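Local coordinates for RND efflux system, outer membrane lipoprotein, NodT family (Burkholderia mallei, PDB 6U94), which probably serves as the outer-membrane channel of a tripartite RND efflux system, passing exported compounds out of the cell, at residues L77-A82 and I164-E169; E81-Y86 and V128-F133; I88-Q93 and L178-L183. All coordinates share one frame; numbering follows the deposited sequence.

Contact 1 of 3, residues L77-A82 and I164-E169; sequences LDIDEA and ISLVAE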
# COMPACT_ATOMS: atom_id res chain seq x y z
N LEU A 77 7.91 -8.89 -15.96
CA LEU A 77 7.19 -10.16 -15.90
C LEU A 77 7.22 -10.76 -14.50
O LEU A 77 6.28 -11.46 -14.11
CB LEU A 77 7.77 -11.14 -16.91
CG LEU A 77 7.58 -10.86 -18.40
CD1 LEU A 77 8.39 -11.86 -19.22
CD2 LEU A 77 6.11 -10.93 -18.79
N ASP A 78 8.29 -10.51 -13.74
CA ASP A 78 8.38 -11.06 -12.39
C ASP A 78 7.46 -10.33 -11.43
O ASP A 78 6.81 -10.96 -10.58
CB ASP A 78 9.83 -11.00 -11.90
CG ASP A 78 10.74 -11.97 -12.63
OD1 ASP A 78 10.23 -12.79 -13.43
OD2 ASP A 78 11.97 -11.92 -12.41
N ILE A 79 7.39 -9.00 -11.54
CA ILE A 79 6.47 -8.23 -10.72
C ILE A 79 5.03 -8.63 -11.02
O ILE A 79 4.19 -8.73 -10.12
CB ILE A 79 6.70 -6.72 -10.95
CG1 ILE A 79 8.10 -6.33 -10.50
CG2 ILE A 79 5.65 -5.90 -10.23
CD1 ILE A 79 8.57 -5.00 -11.05
N ASP A 80 4.73 -8.89 -12.30
CA ASP A 80 3.39 -9.33 -12.67
C ASP A 80 3.07 -10.69 -12.06
O ASP A 80 1.96 -10.90 -11.55
CB ASP A 80 3.26 -9.38 -14.19
CG ASP A 80 2.02 -8.67 -14.69
OD1 ASP A 80 2.09 -7.46 -14.96
OD2 ASP A 80 0.97 -9.34 -14.83
N GLU A 81 4.02 -11.62 -12.11
CA GLU A 81 3.78 -12.95 -11.55
C GLU A 81 3.65 -12.89 -10.03
O GLU A 81 2.79 -13.57 -9.46
CB GLU A 81 4.91 -13.90 -11.95
CG GLU A 81 4.81 -15.27 -11.30
CD GLU A 81 5.99 -16.17 -11.64
OE1 GLU A 81 6.88 -15.73 -12.40
OE2 GLU A 81 6.02 -17.32 -11.15
N ALA A 82 4.48 -12.09 -9.37
CA ALA A 82 4.45 -12.02 -7.91
C ALA A 82 3.13 -11.44 -7.42
O ALA A 82 2.52 -11.96 -6.49
CB ALA A 82 5.63 -11.19 -7.41
N ILE A 164 10.97 1.72 -9.38
CA ILE A 164 10.04 2.15 -8.34
C ILE A 164 9.04 1.05 -8.03
O ILE A 164 8.78 0.74 -6.86
CB ILE A 164 9.34 3.46 -8.76
CG1 ILE A 164 10.30 4.64 -8.63
CG2 ILE A 164 8.10 3.69 -7.95
CD1 ILE A 164 9.66 5.98 -8.97
N SER A 165 8.49 0.42 -9.07
CA SER A 165 7.55 -0.68 -8.86
C SER A 165 8.23 -1.84 -8.14
O SER A 165 7.67 -2.41 -7.20
CB SER A 165 6.98 -1.16 -10.20
OG SER A 165 6.36 -0.11 -10.90
N LEU A 166 9.44 -2.19 -8.56
CA LEU A 166 10.14 -3.34 -7.97
C LEU A 166 10.47 -3.08 -6.51
O LEU A 166 10.24 -3.95 -5.66
CB LEU A 166 11.40 -3.64 -8.77
CG LEU A 166 12.20 -4.89 -8.37
CD1 LEU A 166 11.33 -6.13 -8.46
CD2 LEU A 166 13.43 -5.03 -9.27
N VAL A 167 11.01 -1.90 -6.20
CA VAL A 167 11.33 -1.56 -4.82
C VAL A 167 10.08 -1.63 -3.95
O VAL A 167 10.08 -2.20 -2.86
CB VAL A 167 11.99 -0.17 -4.75
CG1 VAL A 167 11.98 0.36 -3.32
CG2 VAL A 167 13.41 -0.22 -5.29
N ALA A 168 8.98 -1.05 -4.45
CA ALA A 168 7.75 -1.00 -3.66
C ALA A 168 7.13 -2.38 -3.51
O ALA A 168 6.62 -2.73 -2.44
CB ALA A 168 6.77 -0.04 -4.31
N GLU A 169 7.15 -3.19 -4.58
CA GLU A 169 6.52 -4.50 -4.52
C GLU A 169 7.28 -5.44 -3.60
O GLU A 169 6.66 -6.29 -2.95
CB GLU A 169 6.41 -5.09 -5.92
CG GLU A 169 5.30 -6.13 -6.05
CD GLU A 169 3.92 -5.55 -5.82
OE1 GLU A 169 3.55 -4.58 -6.51
OE2 GLU A 169 3.20 -6.05 -4.93
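Ile-79 of helix 72-86 packs against three side chains of helix 156-203: its CG1-CD1 arm meets Leu-166 and Ser-165, and its CG2 meets Glu-169. The arm does most of the work. CG1 of Ile-79 lies 3.8 Å from CD1 of Leu-166, while the terminal CD1 of Ile-79 comes 3.8 Å from the Leu-166 CA. The two side chains cross obliquely, and CD1 of Leu-166 touches both CG1 and CD1 of the isoleucine. In Leu-166, CG lies anti to the backbone N (chi1 -175°), and chi2 of 58° then swings CD1 back to Ile-79. The same terminal CD1 of Ile-79 also lies 4.2 Å from CB of Ser-165. The other branch of Ile-79, its CG2, meets the CG methylene of Glu-169 at 4.2 Å.

Both helices belong to the long helical part of an outer membrane factor, which in relatives forms the periplasmic alpha-barrel when three chains assemble. Here their short segments run broadly parallel, 34° apart, with axes 10.5 Å from each other. A beta-branched isoleucine suits that spacing by offering two arms at once, and the small Ser-165 lets its tip come close to the opposite backbone. Ser-165 OG bonds instead to Glu-134 and to the carbonyl of Ser-161. The methylenes of Glu-169 cover the isoleucine, while its buried carboxylate is held by salt bridges from Arg-83 and Arg-87 and by the hydroxyl of Tyr-86, partners that would be expected to stabilise its negative charge. Phe-138 of helix 132-142 packs on both Ile-79 and Ser-165.

Contact 2 of 3, residues E81-Y86 and V128-F133; sequences EARALY and VGLTHF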
# COMPACT_ATOMS: atom_id res chain seq x y z
N GLU A 81 4.02 -11.62 -12.11
CA GLU A 81 3.78 -12.95 -11.55
C GLU A 81 3.65 -12.89 -10.03
O GLU A 81 2.79 -13.57 -9.46
CB GLU A 81 4.91 -13.90 -11.95
CG GLU A 81 4.81 -15.27 -11.30
CD GLU A 81 5.99 -16.17 -11.64
OE1 GLU A 81 6.88 -15.73 -12.40
OE2 GLU A 81 6.02 -17.32 -11.15
N ALA A 82 4.48 -12.09 -9.37
CA ALA A 82 4.45 -12.02 -7.91
C ALA A 82 3.13 -11.44 -7.42
O ALA A 82 2.52 -11.96 -6.49
CB ALA A 82 5.63 -11.19 -7.41
N ARG A 83 2.68 -10.35 -8.05
CA ARG A 83 1.42 -9.74 -7.65
C ARG A 83 0.26 -10.71 -7.80
O ARG A 83 -0.64 -10.76 -6.95
CB ARG A 83 1.16 -8.47 -8.48
CG ARG A 83 2.06 -7.31 -8.10
CD ARG A 83 2.02 -6.22 -9.15
NE ARG A 83 0.66 -5.79 -9.47
CZ ARG A 83 -0.03 -4.91 -8.76
NH1 ARG A 83 0.52 -4.35 -7.68
NH2 ARG A 83 -1.26 -4.58 -9.12
N ALA A 84 0.27 -11.51 -8.87
CA ALA A 84 -0.78 -12.51 -9.06
C ALA A 84 -0.72 -13.59 -7.99
O ALA A 84 -1.75 -14.20 -7.67
CB ALA A 84 -0.68 -13.13 -10.45
N LEU A 85 0.46 -13.85 -7.43
CA LEU A 85 0.59 -14.90 -6.44
C LEU A 85 -0.04 -14.50 -5.11
O LEU A 85 -0.71 -15.31 -4.47
CB LEU A 85 2.05 -15.28 -6.25
CG LEU A 85 2.63 -16.25 -7.28
CD1 LEU A 85 4.07 -16.63 -6.93
CD2 LEU A 85 1.76 -17.49 -7.39
N TYR A 86 0.17 -13.25 -4.67
CA TYR A 86 -0.18 -12.87 -3.32
C TYR A 86 -1.07 -11.64 -3.19
O TYR A 86 -1.53 -11.36 -2.09
CB TYR A 86 1.10 -12.62 -2.49
CG TYR A 86 1.56 -11.18 -2.52
CD1 TYR A 86 2.20 -10.66 -3.64
CD2 TYR A 86 1.34 -10.34 -1.44
CE1 TYR A 86 2.62 -9.34 -3.67
CE2 TYR A 86 1.75 -9.02 -1.46
CZ TYR A 86 2.39 -8.52 -2.58
OH TYR A 86 2.81 -7.21 -2.61
N VAL A 128 -4.21 -2.99 -8.54
CA VAL A 128 -4.35 -2.55 -7.15
C VAL A 128 -3.00 -2.09 -6.62
O VAL A 128 -1.98 -2.77 -6.76
CB VAL A 128 -4.95 -3.67 -6.28
CG1 VAL A 128 -4.16 -4.97 -6.43
CG2 VAL A 128 -4.99 -3.24 -4.82
N GLY A 129 -2.99 -0.90 -6.01
CA GLY A 129 -1.77 -0.36 -5.45
C GLY A 129 -0.76 0.16 -6.45
O GLY A 129 0.41 0.31 -6.12
N LEU A 130 -1.19 0.46 -7.68
CA LEU A 130 -0.32 0.97 -8.72
C LEU A 130 -0.63 2.44 -8.99
O LEU A 130 -1.80 2.83 -9.08
CB LEU A 130 -0.45 0.16 -10.01
CG LEU A 130 -0.01 -1.30 -9.95
CD1 LEU A 130 -0.07 -1.93 -11.34
CD2 LEU A 130 1.38 -1.42 -9.35
N THR A 131 0.42 3.24 -9.13
CA THR A 131 0.26 4.65 -9.48
C THR A 131 -0.09 4.80 -10.96
O THR A 131 -0.15 3.82 -11.71
CB THR A 131 1.52 5.43 -9.13
OG1 THR A 131 2.64 4.88 -9.84
CG2 THR A 131 1.79 5.38 -7.63
N HIS A 132 -0.34 6.04 -11.37
CA HIS A 132 -0.72 6.29 -12.76
C HIS A 132 0.39 5.90 -13.72
O HIS A 132 0.12 5.27 -14.76
CB HIS A 132 -1.09 7.76 -12.95
CG HIS A 132 -2.38 8.16 -12.30
ND1 HIS A 132 -3.59 7.58 -12.63
CD2 HIS A 132 -2.65 9.08 -11.35
CE1 HIS A 132 -4.55 8.13 -11.90
NE2 HIS A 132 -4.01 9.04 -11.12
N PHE A 133 1.64 6.25 -13.41
CA PHE A 133 2.71 5.96 -14.35
C PHE A 133 3.04 4.48 -14.40
O PHE A 133 3.47 3.97 -15.45
CB PHE A 133 3.96 6.80 -14.03
CG PHE A 133 4.54 6.56 -12.66
CD1 PHE A 133 5.41 5.51 -12.43
CD2 PHE A 133 4.25 7.43 -11.61
CE1 PHE A 133 5.96 5.31 -11.17
CE2 PHE A 133 4.79 7.23 -10.36
CZ PHE A 133 5.65 6.17 -10.14
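The loop that leads into helix 132-142 of the outer membrane efflux protein fold is tied to helix 72-86 by one arginine, Arg-83. The end of its guanidinium grips a single backbone atom: NH1 and NH2 of Arg-83 each donate to the carbonyl O of Val-128, both at 3.1 Å. The oxygen lies within 5° of the guanidinium plane. NH1 approaches nearly along the C=O axis, whereas NH2 comes from the side, with a C=O...N angle of 127°, tilted from the carbonyl plane. A bend at chi3 (53°) turns the end of the long chain toward the loop. Leu-130 enters from the opposite direction and lays its branched end over one face of the Arg-83 guanidinium, with CG 3.4 Å above the plane, displaced toward the rim of the group, and CD2 3.5 Å from NH1. An arginine suits this place because it can span the gap and offer in-plane donors while its flat face accepts an aliphatic neighbour. Gly-129, between these partners, has a positive phi, which a residue without a side chain adopts easily. NH2 of Arg-83 also bonds to Ala-126 O. The loop runs on to Thr-131 at the N-cap of helix 132-142, and Arg-83 thus holds the approach to that helix start.

Contact 3 of 3, residues I88-Q93 and L178-L183; sequences IQRAAQ and LADRAL. With GOL (glycerol), chain D.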
# COMPACT_ATOMS: atom_id res chain seq x y z
N ILE A 88 -3.22 -9.78 -6.18
CA ILE A 88 -4.36 -9.48 -7.05
C ILE A 88 -5.63 -10.15 -6.54
O ILE A 88 -6.70 -9.53 -6.49
CB ILE A 88 -4.05 -9.89 -8.50
CG1 ILE A 88 -2.72 -9.30 -8.96
CG2 ILE A 88 -5.17 -9.45 -9.43
CD1 ILE A 88 -2.71 -7.79 -8.98
N GLN A 89 -5.53 -11.42 -6.15
CA GLN A 89 -6.71 -12.16 -5.73
C GLN A 89 -7.10 -11.91 -4.27
O GLN A 89 -8.22 -12.26 -3.88
CB GLN A 89 -6.51 -13.66 -5.95
CG GLN A 89 -6.53 -14.08 -7.42
CD GLN A 89 -7.90 -13.95 -8.07
OE1 GLN A 89 -8.85 -13.46 -7.46
NE2 GLN A 89 -8.01 -14.41 -9.31
N ARG A 90 -6.22 -11.32 -3.47
CA ARG A 90 -6.57 -10.94 -2.11
C ARG A 90 -7.18 -9.55 -2.03
O ARG A 90 -7.40 -9.04 -0.92
CB ARG A 90 -5.35 -11.04 -1.20
CG ARG A 90 -5.18 -12.40 -0.56
CD ARG A 90 -4.19 -12.34 0.58
NE ARG A 90 -2.94 -13.04 0.27
CZ ARG A 90 -1.83 -12.92 0.99
NH1 ARG A 90 -1.81 -12.14 2.06
NH2 ARG A 90 -0.74 -13.59 0.64
N ALA A 91 -7.47 -8.92 -3.17
CA ALA A 91 -8.20 -7.66 -3.18
C ALA A 91 -9.67 -7.83 -2.82
O ALA A 91 -10.40 -6.83 -2.77
CB ALA A 91 -8.08 -7.00 -4.55
N ALA A 92 -10.12 -9.06 -2.56
CA ALA A 92 -11.51 -9.29 -2.17
C ALA A 92 -11.81 -8.70 -0.79
O ALA A 92 -12.94 -8.26 -0.55
CB ALA A 92 -11.83 -10.78 -2.20
N GLN A 93 -10.83 -8.69 0.10
CA GLN A 93 -11.02 -8.12 1.43
C GLN A 93 -10.55 -6.67 1.47
O GLN A 93 -11.33 -5.76 1.74
CB GLN A 93 -10.28 -8.94 2.48
N LEU A 178 5.14 -10.43 7.04
CA LEU A 178 5.17 -10.25 8.49
C LEU A 178 3.77 -10.11 9.06
O LEU A 178 3.52 -10.50 10.21
CB LEU A 178 6.03 -9.04 8.84
CG LEU A 178 7.47 -9.10 8.34
CD1 LEU A 178 8.26 -7.91 8.83
CD2 LEU A 178 8.13 -10.40 8.76
N ALA A 179 2.84 -9.55 8.28
CA ALA A 179 1.46 -9.44 8.74
C ALA A 179 0.79 -10.81 8.78
O ALA A 179 0.10 -11.14 9.75
CB ALA A 179 0.68 -8.48 7.85
N ASP A 180 0.99 -11.63 7.75
CA ASP A 180 0.38 -12.95 7.71
C ASP A 180 0.96 -13.88 8.76
O ASP A 180 0.28 -14.83 9.18
CB ASP A 180 0.55 -13.56 6.31
CG ASP A 180 -0.52 -13.09 5.34
OD1 ASP A 180 -1.68 -12.92 5.78
OD2 ASP A 180 -0.21 -12.88 4.15
N ARG A 181 2.20 -13.65 9.21
CA ARG A 181 2.73 -14.41 10.33
C ARG A 181 2.02 -14.04 11.62
O ARG A 181 1.63 -14.92 12.40
CB ARG A 181 4.24 -14.18 10.46
CG ARG A 181 5.08 -14.81 9.37
CD ARG A 181 6.55 -14.54 9.62
NE ARG A 181 7.41 -15.09 8.57
CZ ARG A 181 8.73 -15.02 8.58
NH1 ARG A 181 9.36 -14.41 9.58
NH2 ARG A 181 9.44 -15.55 7.59
N ALA A 182 1.85 -12.74 11.87
CA ALA A 182 1.11 -12.29 13.04
C ALA A 182 -0.31 -12.84 13.03
O ALA A 182 -0.84 -13.24 14.08
CB ALA A 182 1.10 -10.77 13.11
N LEU A 183 -0.94 -12.89 11.85
CA LEU A 183 -2.27 -13.46 11.75
C LEU A 183 -2.26 -14.95 12.06
O LEU A 183 -3.15 -15.46 12.75
CB LEU A 183 -2.83 -13.21 10.35
CG LEU A 183 -3.29 -11.77 10.10
CD1 LEU A 183 -3.46 -11.50 8.61
CD2 LEU A 183 -4.58 -11.50 10.85
C1 GOL D . -4.20 -9.11 5.37
O1 GOL D . -5.25 -9.94 5.73
C2 GOL D . -3.15 -10.01 4.67
O2 GOL D . -2.04 -10.24 5.46
C3 GOL D . -2.81 -9.28 3.35
O3 GOL D . -3.58 -9.85 2.36
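The backbones stay well apart here: the closest pair of CA atoms, those of Arg-90 and Asp-180, is 12.2 Å apart, and a long arginine and a short aspartate together bridge the gap between residues 88-93, which follow helix 72-86, and helix 156-203. The two side chains extend toward each other from opposite directions and meet in a salt bridge, with NH1 of Arg-90 2.7 Å from OD2 of Asp-180. The bond is short but not straight (137° at the hydrogen). It uses the syn lone pair of OD2, on the side of the other carboxylate oxygen, and OD2 itself lies 28° out of the guanidinium plane. The two planes are 48° apart, and only NH1 makes the link; NH2 of Arg-90 is 3.6 Å from OD2 of Asp-180 and makes no bond to it, unlike in the coplanar two-bond form. Arginine suits the loop side because its chain, bent at chi3, is long enough to cross the gap; the shorter aspartate is carried toward it by the helix.

A glycerol molecule, probably from the crystallisation liquor, bridges the same two residues. Its O2 donates to OD1 of Asp-180 at 2.7 Å, and its O3 receives a weak bond from NH1 of Arg-90 at 2.9 Å. CD1 of Leu-183 touches the glycerol 3.7 Å from O2.

The salt bridge ties the chain after helix 72-86 to helix 156-203, and NH2 of Arg-90 forms another with Asp-239 of helix 211-247. OD2 of Asp-180 and OD2 of Asp-239 come close, and the shared arginine would be expected to offset their repulsion. Helix 211-247 also packs on Asp-180 through Ile-236 and on Leu-183 through Tyr-232, while helix 421-454 touches Ala-179 and Leu-183.

How the contacts relate
All three contacts join helix 72-86, or the chain just beyond it, to other parts of the same chain. Contacts 1 and 2 are the closest, with centres about 7 Å apart and Glu-81 and Ala-82 in common. Their junction is polar: OE2 of Glu-169 lies 2.6 Å from OH of Tyr-86. Contacts 2 and 3, centres about 14 Å apart, alternate along the chain and touch where O of Arg-83 lies 2.9 Å from N of Ile-88, a probable hydrogen bond, and Val-128 packs on Ile-88. Contacts 1 and 3 do not touch, their centres about 17 Å apart, yet both use helix 156-203. The glycerol bridges the partners of contact 3.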